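Local structure of probable endoglucanase (Gluconacetobacter xylinus, 1WZZ) at residues F159-D163 against S164-N168. The protein hydrolyses internal beta-1,4-glucosidic linkages of cellulose and carboxymethylcellulose as a secreted endoglucanase of glycoside hydrolase family 8. Residues are numbered along the deposited sequence; the frame is centred on the assembly and turned at random.
Sequences FTKKD and SVILN
Phe-159 and Ile-166 meet at about a right angle, the CG2 methyl of Ile-166 coming up to the edge of the phenyl ring near its plane, 4.1 Å from CD1. Chi1 of -60° sets CG1 of Ile-166 beside the backbone N, which leaves CG2, the touching methyl, anti to it; CG1 comes within 4.4 Å of CD of Lys-161. On the other side of the backbone Thr-160 and Val-165 lie alongside each other and point the same way, OG1 of Thr-160 resting 3.9 Å from the CG1 methyl of Val-165. Two backbone bonds, one either side of this non-hydrogen-bonded antiparallel pair, join the two segments: Ile-166 N gives a nearly straight bond to Phe-159 O (2.8 Å, 174° at the hydrogen), and Lys-161 N reaches Ser-164 O at 2.8 Å. Past the single bridge of Thr-160 with Val-165 the chain turns back through Lys-162 and Asp-163 into strand 164-167, an edge strand of a three-stranded antiparallel sheet attached to the (alpha/alpha)6 barrel. The other edge of that strand pairs with strand 215-218, where Val-165 packs on Val-217. Lys-161 bends at chi3 (59°), and its NZ stops 4.2 Å from OG of Ser-164, too long for a hydrogen bond. The side chain of Phe-159 lies about 9 Å from those of Glu-49 and Asp-106, the probable proton donor and nucleophile.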
loop_
_atom_site.group_PDB
_atom_site.type_symbol
_atom_site.label_atom_id
_atom_site.label_comp_id
_atom_site.label_asym_id
_atom_site.label_seq_id
_atom_site.Cartn_x
_atom_site.Cartn_y
_atom_site.Cartn_z
ATOM N N PHE A 159 0.933 12.851 12.585
ATOM C CA PHE A 159 1.109 13.410 11.250
ATOM C C PHE A 159 0.500 14.779 11.016
ATOM O O PHE A 159 0.431 15.249 9.889
ATOM C CB PHE A 159 0.585 12.388 10.230
ATOM C CG PHE A 159 1.229 11.029 10.371
ATOM C CD1 PHE A 159 2.516 10.786 9.874
ATOM C CD2 PHE A 159 0.572 10.002 11.043
ATOM C CE1 PHE A 159 3.138 9.536 10.051
ATOM C CE2 PHE A 159 1.178 8.757 11.226
ATOM C CZ PHE A 159 2.472 8.520 10.728
ATOM N N THR A 160 0.009 15.414 12.070
ATOM C CA THR A 160 -0.516 16.759 11.892
ATOM C C THR A 160 0.330 17.634 12.811
ATOM O O THR A 160 0.485 17.352 13.997
ATOM C CB THR A 160 -2.022 16.889 12.254
ATOM O OG1 THR A 160 -2.818 16.265 11.236
ATOM C CG2 THR A 160 -2.435 18.370 12.319
ATOM N N LYS A 161 0.916 18.668 12.233
ATOM C CA LYS A 161 1.748 19.584 12.988
ATOM C C LYS A 161 1.032 20.925 12.956
ATOM O O LYS A 161 -0.022 21.073 12.324
ATOM C CB LYS A 161 3.139 19.693 12.349
ATOM C CG LYS A 161 3.963 18.410 12.415
ATOM C CD LYS A 161 5.109 18.422 11.386
ATOM C CE LYS A 161 6.059 19.607 11.583
ATOM N NZ LYS A 161 7.098 19.699 10.508
ATOM N N LYS A 162 1.596 21.904 13.646
ATOM C CA LYS A 162 0.990 23.220 13.702
ATOM C C LYS A 162 0.864 23.846 12.315
ATOM O O LYS A 162 -0.212 24.291 11.920
ATOM C CB LYS A 162 1.832 24.118 14.612
ATOM C CG LYS A 162 2.061 23.503 15.986
ATOM C CD LYS A 162 3.136 24.243 16.775
ATOM C CE LYS A 162 3.449 23.517 18.080
ATOM N NZ LYS A 162 4.586 24.155 18.804
ATOM N N ASP A 163 1.954 23.827 11.558
ATOM C CA ASP A 163 1.962 24.454 10.243
ATOM C C ASP A 163 1.697 23.565 9.026
ATOM O O ASP A 163 1.422 24.072 7.938
ATOM C CB ASP A 163 3.292 25.187 10.051
ATOM C CG ASP A 163 3.462 26.366 11.010
ATOM O OD1 ASP A 163 4.578 26.935 11.057
ATOM O OD2 ASP A 163 2.487 26.730 11.708
ATOM N N SER A 164 1.763 22.250 9.186
ATOM C CA SER A 164 1.541 21.400 8.024
ATOM C C SER A 164 1.062 20.011 8.399
ATOM O O SER A 164 1.009 19.663 9.579
ATOM C CB SER A 164 2.842 21.277 7.232
ATOM O OG SER A 164 3.829 20.620 8.001
ATOM N N VAL A 165 0.701 19.228 7.382
ATOM C CA VAL A 165 0.287 17.850 7.612
ATOM C C VAL A 165 1.229 16.989 6.809
ATOM O O VAL A 165 1.680 17.400 5.739
ATOM C CB VAL A 165 -1.160 17.534 7.136
ATOM C CG1 VAL A 165 -2.153 18.344 7.983
ATOM C CG2 VAL A 165 -1.341 17.806 5.653
ATOM N N ILE A 166 1.504 15.806 7.336
ATOM C CA ILE A 166 2.390 14.862 6.685
ATOM C C ILE A 166 1.535 13.767 6.046
ATOM O O ILE A 166 0.623 13.226 6.691
ATOM C CB ILE A 166 3.343 14.206 7.691
ATOM C CG1 ILE A 166 4.205 15.272 8.390
ATOM C CG2 ILE A 166 4.204 13.157 6.978
ATOM C CD1 ILE A 166 4.915 16.202 7.459
ATOM N N LEU A 167 1.830 13.457 4.784
ATOM C CA LEU A 167 1.099 12.411 4.054
ATOM C C LEU A 167 2.091 11.366 3.561
ATOM O O LEU A 167 3.273 11.639 3.387
ATOM C CB LEU A 167 0.443 12.958 2.790
ATOM C CG LEU A 167 -0.417 14.206 2.922
ATOM C CD1 LEU A 167 -1.009 14.598 1.598
ATOM C CD2 LEU A 167 -1.499 13.896 3.940
ATOM N N ASN A 168 1.580 10.169 3.326
ATOM C CA ASN A 168 2.410 9.125 2.747
ATOM C C ASN A 168 1.627 8.793 1.483
ATOM O O ASN A 168 0.568 8.187 1.549
ATOM C CB ASN A 168 2.515 7.922 3.666
ATOM C CG ASN A 168 3.548 6.946 3.162
ATOM O OD1 ASN A 168 3.552 6.602 1.961
ATOM N ND2 ASN A 168 4.431 6.517 4.029
#